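Local coordinates for myosin regulatory light chain (PDB 2BL0), which serves as a regulatory light chain of Physarum myosin II and binds a calcium ion in an EF-hand of its N-terminal half, at residues R19-G27 with G55-E63; D89-K98 with E125-D134. All coordinates share one frame; numbering follows the deposited sequence.

Each contact joins the loops of two EF-hands that pair into one lobe of the light chain. Interaction 1 comes first along the chain: strand 22-24 runs antiparallel to strand 58-60 between helices 3-15, 25-35, 41-51 and 61-72. Interaction 2 lies wholly later in the sequence, pairing strand 96-97 with strand 130-131 among helices 78-87, 98-107 and 114-124. They share no sheet and do not touch; their centres are about 43 Å apart, on opposite sides of the chain's centre, and their nearest atoms about 27 Å apart. The same EF-hand pairing thus occurs twice, and the calcium site lies at interaction 1, while interaction 2 is away from it.

Interaction 1: R19-G27 with G55-E63; sequences RTGFITKEG and GNGKIQFPE. With CA (calcium ion), chain E.
Ile-23 and Ile-59 face each other as the hydrogen-bonded pair of a short antiparallel ladder, the small sheet by which the two EF-hand loops of a lobe pair. Both backbone groups of each are used: Ile-23 N gives to Ile-59 O at 3.0 Å, and Ile-59 N returns to Ile-23 O at 2.9 Å in a nearly straight bond (172°). Their side chains share one face, CB of Ile-23 lying 4.0 Å from CB of Ile-59, turned to the helices: Ile-23 rests on Phe-12 and Phe-15, Ile-59 on Phe-48 and Ala-51. Beyond the ladder, water takes over. One water donates to Gly-21 O and accepts from Phe-61 N; another bridges Gly-57 O and Lys-25 N in the same sense.

On the other face, Lys-58 runs alongside the Phe-22 ring. Being extended through chi3 (178°), it lays its methylenes over one ring face, with CD 3.6 Å from the ring centroid in a CH-pi contact. Thr-24 OG1 accepts from Gly-27 N and so caps helix 25-35.

Calcium gathers four oxygens from 55-63: Lys-58 O at 2.3 Å from the metal, Asn-56 OD1 and both carboxylate oxygens of Glu-63; Asp-52 and Thr-54 are the other protein ligands. Two of these oxygens also accept backbone N-H groups. Glu-63 OE1 uses its anti lone pair for Gln-60 N, 2.8 Å away and almost in line (178°), while Asn-56 OD1 accepts from Lys-58 N, 3.2 Å away and above its carbonyl plane, making an Asx turn. The peptide between Lys-58 and Ile-59 therefore gives its oxygen to the ion and its N-H to the partner loop; calcium probably polarises that peptide and strengthens the bond to Ile-23 O, coupling the metal site to the neighbouring EF-hand.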
loop_
_atom_site.group_PDB
_atom_site.type_symbol
_atom_site.label_atom_id
_atom_site.label_comp_id
_atom_site.label_asym_id
_atom_site.label_seq_id
_atom_site.Cartn_x
_atom_site.Cartn_y
_atom_site.Cartn_z
ATOM N N ARG C 19 22.249 -7.617 34.778
ATOM C CA ARG C 19 21.730 -8.966 34.502
ATOM C C ARG C 19 20.756 -9.482 35.557
ATOM O O ARG C 19 20.771 -10.657 35.903
ATOM C CB ARG C 19 22.876 -9.986 34.337
ATOM C CG ARG C 19 23.910 -9.624 33.293
ATOM C CD ARG C 19 24.981 -10.698 33.119
ATOM N NE ARG C 19 24.375 -11.985 32.792
ATOM C CZ ARG C 19 23.834 -12.299 31.612
ATOM N NH1 ARG C 19 23.831 -11.435 30.595
ATOM N NH2 ARG C 19 23.294 -13.504 31.440
ATOM N N THR C 20 19.896 -8.604 36.049
ATOM C CA THR C 20 18.901 -8.987 37.054
ATOM C C THR C 20 17.526 -9.292 36.485
ATOM O O THR C 20 16.682 -9.860 37.173
ATOM C CB THR C 20 18.753 -7.882 38.092
ATOM O OG1 THR C 20 18.380 -6.652 37.451
ATOM C CG2 THR C 20 20.063 -7.576 38.741
ATOM N N GLY C 21 17.282 -8.882 35.245
ATOM C CA GLY C 21 15.995 -9.046 34.602
ATOM C C GLY C 21 15.052 -7.871 34.819
ATOM O O GLY C 21 13.919 -7.919 34.364
ATOM N N PHE C 22 15.520 -6.808 35.474
ATOM C CA PHE C 22 14.687 -5.611 35.696
ATOM C C PHE C 22 15.524 -4.362 35.935
ATOM O O PHE C 22 16.704 -4.458 36.301
ATOM C CB PHE C 22 13.677 -5.834 36.838
ATOM C CG PHE C 22 14.315 -6.169 38.153
ATOM C CD1 PHE C 22 14.796 -5.167 38.982
ATOM C CD2 PHE C 22 14.439 -7.491 38.561
ATOM C CE1 PHE C 22 15.424 -5.487 40.205
ATOM C CE2 PHE C 22 15.065 -7.812 39.767
ATOM C CZ PHE C 22 15.540 -6.813 40.595
ATOM N N ILE C 23 14.911 -3.195 35.733
ATOM C CA ILE C 23 15.574 -1.905 35.877
ATOM C C ILE C 23 14.991 -1.165 37.040
ATOM O O ILE C 23 13.798 -0.857 37.043
ATOM C CB ILE C 23 15.398 -1.051 34.622
ATOM C CG1 ILE C 23 15.905 -1.803 33.384
ATOM C CG2 ILE C 23 16.081 0.327 34.824
ATOM C CD1 ILE C 23 15.559 -1.133 32.079
ATOM N N THR C 24 15.842 -0.851 38.010
ATOM C CA THR C 24 15.459 -0.066 39.161
ATOM C C THR C 24 15.713 1.405 38.881
ATOM O O THR C 24 16.357 1.741 37.895
ATOM C CB THR C 24 16.278 -0.485 40.395
ATOM O OG1 THR C 24 17.672 -0.295 40.129
ATOM C CG2 THR C 24 16.151 -1.969 40.666
ATOM N N LYS C 25 15.234 2.283 39.764
ATOM C CA LYS C 25 15.528 3.712 39.650
ATOM C C LYS C 25 17.031 3.944 39.668
ATOM O O LYS C 25 17.537 4.672 38.839
ATOM C CB LYS C 25 14.877 4.541 40.755
ATOM C CG LYS C 25 13.457 4.926 40.449
ATOM C CD LYS C 25 12.916 5.929 41.460
ATOM C CE LYS C 25 11.487 6.296 41.131
ATOM N NZ LYS C 25 11.072 7.565 41.822
ATOM N N GLU C 26 17.705 3.319 40.630
ATOM C CA GLU C 26 19.164 3.294 40.736
ATOM C C GLU C 26 19.824 2.869 39.408
ATOM O O GLU C 26 20.755 3.526 38.908
ATOM C CB GLU C 26 19.538 2.330 41.872
ATOM C CG GLU C 26 20.987 2.303 42.297
ATOM C CD GLU C 26 21.440 3.533 43.077
ATOM O OE1 GLU C 26 20.681 4.112 43.889
ATOM O OE2 GLU C 26 22.600 3.909 42.868
ATOM N N GLY C 27 19.345 1.778 38.835
ATOM C CA GLY C 27 19.885 1.291 37.578
ATOM C C GLY C 27 19.614 2.225 36.416
ATOM O O GLY C 27 20.471 2.420 35.558
ATOM N N GLY C 55 4.164 -0.136 39.334
ATOM C CA GLY C 55 4.472 0.792 40.419
ATOM C C GLY C 55 5.248 0.171 41.566
ATOM O O GLY C 55 5.196 0.660 42.691
ATOM N N ASN C 56 5.989 -0.897 41.286
ATOM C CA ASN C 56 6.684 -1.645 42.334
ATOM C C ASN C 56 8.186 -1.306 42.467
ATOM O O ASN C 56 8.915 -1.906 43.275
ATOM C CB ASN C 56 6.487 -3.139 42.108
ATOM C CG ASN C 56 7.468 -3.700 41.117
ATOM O OD1 ASN C 56 7.645 -3.126 40.056
ATOM N ND2 ASN C 56 8.103 -4.823 41.451
ATOM N N GLY C 57 8.651 -0.338 41.680
ATOM C CA GLY C 57 10.044 0.101 41.693
ATOM C C GLY C 57 11.016 -0.663 40.788
ATOM O O GLY C 57 12.243 -0.430 40.827
ATOM N N LYS C 58 10.473 -1.562 39.978
ATOM C CA LYS C 58 11.263 -2.425 39.095
ATOM C C LYS C 58 10.594 -2.538 37.719
ATOM O O LYS C 58 9.461 -2.975 37.635
ATOM C CB LYS C 58 11.377 -3.822 39.702
ATOM C CG LYS C 58 12.165 -3.906 41.016
ATOM C CD LYS C 58 12.256 -5.358 41.477
ATOM C CE LYS C 58 13.057 -5.514 42.742
ATOM N NZ LYS C 58 12.227 -5.311 43.935
ATOM N N ILE C 59 11.280 -2.143 36.650
ATOM C CA ILE C 59 10.763 -2.220 35.291
ATOM C C ILE C 59 11.129 -3.592 34.720
ATOM O O ILE C 59 12.304 -3.866 34.486
ATOM C CB ILE C 59 11.379 -1.113 34.377
ATOM C CG1 ILE C 59 11.150 0.297 34.936
ATOM C CG2 ILE C 59 10.806 -1.250 32.936
ATOM C CD1 ILE C 59 11.989 1.386 34.274
ATOM N N GLN C 60 10.134 -4.449 34.523
ATOM C CA GLN C 60 10.328 -5.746 33.868
ATOM C C GLN C 60 10.320 -5.541 32.357
ATOM O O GLN C 60 9.758 -4.567 31.870
ATOM C CB GLN C 60 9.213 -6.733 34.221
ATOM C CG GLN C 60 8.823 -6.852 35.709
ATOM C CD GLN C 60 9.986 -7.187 36.624
ATOM O OE1 GLN C 60 10.034 -6.707 37.777
ATOM N NE2 GLN C 60 10.921 -8.012 36.140
ATOM N N PHE C 61 10.881 -6.479 31.599
ATOM C CA PHE C 61 10.791 -6.371 30.154
ATOM C C PHE C 61 9.348 -6.173 29.640
ATOM O O PHE C 61 9.119 -5.285 28.841
ATOM C CB PHE C 61 11.459 -7.543 29.412
ATOM C CG PHE C 61 11.271 -7.460 27.928
ATOM C CD1 PHE C 61 11.740 -6.353 27.239
ATOM C CD2 PHE C 61 10.560 -8.434 27.230
ATOM C CE1 PHE C 61 11.540 -6.219 25.883
ATOM C CE2 PHE C 61 10.362 -8.308 25.864
ATOM C CZ PHE C 61 10.852 -7.187 25.191
ATOM N N PRO C 62 8.366 -6.995 30.032
ATOM C CA PRO C 62 7.005 -6.762 29.509
ATOM C C PRO C 62 6.460 -5.345 29.740
ATOM O O PRO C 62 5.697 -4.868 28.903
ATOM C CB PRO C 62 6.164 -7.815 30.204
ATOM C CG PRO C 62 7.155 -8.955 30.485
ATOM C CD PRO C 62 8.447 -8.248 30.814
ATOM N N GLU C 63 6.839 -4.714 30.851
ATOM C CA GLU C 63 6.454 -3.332 31.153
ATOM C C GLU C 63 7.110 -2.350 30.178
ATOM O O GLU C 63 6.457 -1.471 29.641
ATOM C CB GLU C 63 6.821 -2.981 32.587
ATOM C CG GLU C 63 5.981 -3.685 33.645
ATOM C CD GLU C 63 6.435 -3.343 35.051
ATOM O OE1 GLU C 63 7.574 -3.678 35.365
ATOM O OE2 GLU C 63 5.727 -2.662 35.829
HETATM CA CA CA E . 7.164 -3.068 37.752
HETATM O O HOH W 1 12.155 -8.843 32.620
HETATM O O HOH W 2 13.533 1.488 42.060
#

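Interaction 2: D89-K98 with E125-D134; sequences DPEGTGYIPK and ETEKGQIRYD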
loop_
_atom_site.group_PDB
_atom_site.type_symbol
_atom_site.label_atom_id
_atom_site.label_comp_id
_atom_site.label_asym_id
_atom_site.label_seq_id
_atom_site.Cartn_x
_atom_site.Cartn_y
_atom_site.Cartn_z
ATOM N N ASP C 89 10.745 8.012 -5.403
ATOM C CA ASP C 89 12.055 8.290 -5.968
ATOM C C ASP C 89 12.593 6.963 -6.518
ATOM O O ASP C 89 13.452 6.326 -5.896
ATOM C CB ASP C 89 12.958 8.870 -4.881
ATOM C CG ASP C 89 14.371 9.136 -5.356
ATOM O OD1 ASP C 89 14.598 9.282 -6.577
ATOM O OD2 ASP C 89 15.318 9.215 -4.564
ATOM N N PRO C 90 12.056 6.537 -7.668
ATOM C CA PRO C 90 12.388 5.227 -8.255
ATOM C C PRO C 90 13.863 5.059 -8.639
ATOM O O PRO C 90 14.386 3.949 -8.526
ATOM C CB PRO C 90 11.494 5.158 -9.504
ATOM C CG PRO C 90 10.442 6.185 -9.296
ATOM C CD PRO C 90 11.079 7.268 -8.496
ATOM N N GLU C 91 14.508 6.130 -9.098
ATOM C CA GLU C 91 15.964 6.130 -9.238
ATOM C C GLU C 91 16.555 6.373 -7.849
ATOM O O GLU C 91 15.826 6.705 -6.914
ATOM C CB GLU C 91 16.428 7.199 -10.235
ATOM C CG GLU C 91 15.788 7.087 -11.613
ATOM C CD GLU C 91 16.741 7.433 -12.753
ATOM O OE1 GLU C 91 16.720 6.728 -13.783
ATOM O OE2 GLU C 91 17.514 8.412 -12.629
ATOM N N GLY C 92 17.864 6.210 -7.700
ATOM C CA GLY C 92 18.484 6.322 -6.383
ATOM C C GLY C 92 18.908 7.733 -5.996
ATOM O O GLY C 92 19.926 7.907 -5.323
ATOM N N THR C 93 18.119 8.734 -6.388
ATOM C CA THR C 93 18.518 10.137 -6.256
ATOM C C THR C 93 18.672 10.562 -4.799
ATOM O O THR C 93 19.512 11.411 -4.482
ATOM C CB THR C 93 17.500 11.063 -6.986
ATOM O OG1 THR C 93 17.399 10.689 -8.366
ATOM C CG2 THR C 93 18.003 12.502 -7.070
ATOM N N GLY C 94 17.875 9.954 -3.922
ATOM C CA GLY C 94 17.749 10.407 -2.551
ATOM C C GLY C 94 16.934 11.684 -2.430
ATOM O O GLY C 94 16.832 12.234 -1.340
ATOM N N TYR C 95 16.352 12.153 -3.535
ATOM C CA TYR C 95 15.553 13.379 -3.537
ATOM C C TYR C 95 14.175 13.134 -4.161
ATOM O O TYR C 95 14.038 12.361 -5.110
ATOM C CB TYR C 95 16.277 14.502 -4.295
ATOM C CG TYR C 95 17.433 15.135 -3.540
ATOM C CD1 TYR C 95 18.656 14.480 -3.425
ATOM C CD2 TYR C 95 17.303 16.390 -2.943
ATOM C CE1 TYR C 95 19.720 15.054 -2.738
ATOM C CE2 TYR C 95 18.360 16.972 -2.251
ATOM C CZ TYR C 95 19.568 16.302 -2.154
ATOM O OH TYR C 95 20.623 16.874 -1.474
ATOM N N ILE C 96 13.161 13.792 -3.596
ATOM C CA ILE C 96 11.790 13.747 -4.097
ATOM C C ILE C 96 11.314 15.197 -4.240
ATOM O O ILE C 96 11.484 15.995 -3.325
ATOM C CB ILE C 96 10.860 12.981 -3.108
ATOM C CG1 ILE C 96 11.325 11.529 -2.919
ATOM C CG2 ILE C 96 9.391 13.040 -3.588
ATOM C CD1 ILE C 96 10.652 10.794 -1.768
ATOM N N PRO C 97 10.731 15.561 -5.383
ATOM C CA PRO C 97 10.165 16.912 -5.550
ATOM C C PRO C 97 9.043 17.190 -4.539
ATOM O O PRO C 97 8.073 16.338 -4.460
ATOM C CB PRO C 97 9.575 16.877 -6.971
ATOM C CG PRO C 97 10.312 15.791 -7.657
ATOM C CD PRO C 97 10.583 14.747 -6.604
ATOM N N LYS C 98 9.161 18.323 -3.808
ATOM C CA LYS C 98 8.286 18.604 -2.653
ATOM C C LYS C 98 6.794 18.715 -3.053
ATOM O O LYS C 98 5.920 18.455 -2.231
ATOM C CB LYS C 98 8.784 19.845 -1.863
ATOM C CG LYS C 98 7.806 21.009 -1.674
ATOM C CD LYS C 98 7.334 21.147 -0.236
ATOM C CE LYS C 98 6.211 22.163 -0.110
ATOM N NZ LYS C 98 6.670 23.556 -0.364
ATOM N N GLU C 125 13.651 19.479 3.733
ATOM C CA GLU C 125 13.643 20.443 2.606
ATOM C C GLU C 125 14.838 21.424 2.617
ATOM O O GLU C 125 14.658 22.643 2.725
ATOM C CB GLU C 125 12.321 21.234 2.569
ATOM C CG GLU C 125 12.034 21.866 1.201
ATOM C CD GLU C 125 10.643 22.534 1.090
ATOM O OE1 GLU C 125 9.879 22.513 2.074
ATOM O OE2 GLU C 125 10.306 23.092 0.006
ATOM N N THR C 126 16.049 20.889 2.457
ATOM C CA THR C 126 17.288 21.681 2.557
ATOM C C THR C 126 17.386 22.778 1.483
ATOM O O THR C 126 17.827 23.895 1.771
ATOM C CB THR C 126 18.537 20.761 2.487
ATOM O OG1 THR C 126 18.647 20.168 1.185
ATOM C CG2 THR C 126 18.400 19.557 3.441
ATOM N N GLU C 127 16.975 22.441 0.257
ATOM C CA GLU C 127 16.864 23.404 -0.839
ATOM C C GLU C 127 15.468 24.058 -0.790
ATOM O O GLU C 127 14.856 24.111 0.277
ATOM C CB GLU C 127 17.138 22.713 -2.183
ATOM C CG GLU C 127 17.742 23.616 -3.249
ATOM C CD GLU C 127 19.252 23.727 -3.149
ATOM O OE1 GLU C 127 19.767 23.951 -2.029
ATOM O OE2 GLU C 127 19.918 23.599 -4.199
ATOM N N LYS C 128 14.961 24.546 -1.923
ATOM C CA LYS C 128 13.756 25.381 -1.940
ATOM C C LYS C 128 12.502 24.591 -2.286
ATOM O O LYS C 128 11.428 24.884 -1.765
ATOM C CB LYS C 128 13.931 26.545 -2.924
ATOM C CG LYS C 128 15.106 27.474 -2.594
ATOM C CD LYS C 128 15.897 27.902 -3.840
ATOM C CE LYS C 128 15.273 29.103 -4.541
ATOM N NZ LYS C 128 14.233 28.687 -5.521
ATOM N N GLY C 129 12.634 23.602 -3.167
ATOM C CA GLY C 129 11.521 22.735 -3.527
ATOM C C GLY C 129 11.902 21.265 -3.606
ATOM O O GLY C 129 11.332 20.515 -4.404
ATOM N N GLN C 130 12.861 20.847 -2.781
ATOM C CA GLN C 130 13.328 19.465 -2.803
ATOM C C GLN C 130 13.541 18.892 -1.412
ATOM O O GLN C 130 14.117 19.535 -0.529
ATOM C CB GLN C 130 14.616 19.344 -3.606
ATOM C CG GLN C 130 14.373 18.902 -5.051
ATOM C CD GLN C 130 15.648 18.816 -5.865
ATOM O OE1 GLN C 130 15.617 18.973 -7.083
ATOM N NE2 GLN C 130 16.770 18.565 -5.199
ATOM N N ILE C 131 13.092 17.655 -1.248
ATOM C CA ILE C 131 13.169 16.971 0.031
ATOM C C ILE C 131 14.179 15.810 -0.126
ATOM O O ILE C 131 14.060 14.961 -1.082
ATOM C CB ILE C 131 11.719 16.530 0.502
ATOM C CG1 ILE C 131 11.255 15.232 -0.142
ATOM C CG2 ILE C 131 10.688 17.625 0.248
ATOM C CD1 ILE C 131 11.418 14.056 0.805
ATOM N N ARG C 132 15.193 15.791 0.787
ATOM C CA ARG C 132 16.237 14.754 0.738
ATOM C C ARG C 132 15.846 13.420 1.391
ATOM O O ARG C 132 16.554 12.424 1.232
ATOM C CB ARG C 132 17.537 15.255 1.375
ATOM C CG ARG C 132 18.778 14.685 0.699
ATOM C CD ARG C 132 19.524 13.624 1.497
ATOM N NE ARG C 132 20.971 13.710 1.310
ATOM C CZ ARG C 132 21.728 14.727 1.715
ATOM N NH1 ARG C 132 23.037 14.702 1.496
ATOM N NH2 ARG C 132 21.189 15.770 2.343
ATOM N N TYR C 133 14.717 13.407 2.089
ATOM C CA TYR C 133 14.303 12.342 3.022
ATOM C C TYR C 133 15.322 11.564 3.881
ATOM O O TYR C 133 14.927 10.999 4.901
ATOM C CB TYR C 133 13.362 11.355 2.321
ATOM C CG TYR C 133 13.974 10.502 1.233
ATOM C CD1 TYR C 133 14.611 9.302 1.538
ATOM C CD2 TYR C 133 13.856 10.868 -0.109
ATOM C CE1 TYR C 133 15.135 8.498 0.556
ATOM C CE2 TYR C 133 14.383 10.073 -1.105
ATOM C CZ TYR C 133 15.021 8.886 -0.769
ATOM O OH TYR C 133 15.546 8.084 -1.760
ATOM N N ASP C 134 16.604 11.513 3.510
ATOM C CA ASP C 134 17.600 10.867 4.368
ATOM C C ASP C 134 17.817 11.668 5.633
ATOM O O ASP C 134 18.176 11.099 6.655
ATOM C CB ASP C 134 18.928 10.652 3.637
ATOM C CG ASP C 134 18.875 9.476 2.689
ATOM O OD1 ASP C 134 18.503 8.377 3.160
ATOM O OD2 ASP C 134 19.163 9.562 1.467
#
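Tyr-95 lies with one ring face against the bent side chain of Arg-132, whose CG sits 3.7 Å from the ring centroid in a CH-pi contact. The guanidinium continues past the ring, its plane turned only 26° from it, and the Tyr-95 hydroxyl lies over its centre. Gln-130 reaches across at about a right angle, bringing NE2 obliquely to 3.2 Å from Tyr-95 CD2. Replacing Tyr-95 with an alanine removes the ring that Arg-132 CG lies on, and would probably open a gap beside Gln-130 NE2 and leave the guanidinium freer to turn.

Ile-131 pairs with Ile-96, each backbone N-H bonded to the other's carbonyl oxygen. With its CG1 between backbone N and carbonyl carbon (chi1 82°), Ile-131 puts that branch 3.7 Å from Ile-96 CB and leaves CG2 to meet Lys-98 CB at 3.6 Å. Lys-98 extends the ladder by a further bond from its N to Gly-129 O (3.1 Å), and its bent chain crosses that of Glu-125 at a slant, CD beside the carboxylate, with NZ making only a long salt bridge of 3.7 Å to Glu-125 OE2. At the other end, Tyr-133 OH donates to Asp-89 OD2 at 3.0 Å, tying the ring to the start of the opposite loop.

This is the antiparallel loop pairing of the second EF-hand pair. Ile-131 points into the core against Leu-101 of helix 98-107 and Leu-121 and Thr-124 of helix 114-124; Lys-98 also touches Leu-121, and Tyr-133 stacks on Phe-85 of helix 78-87.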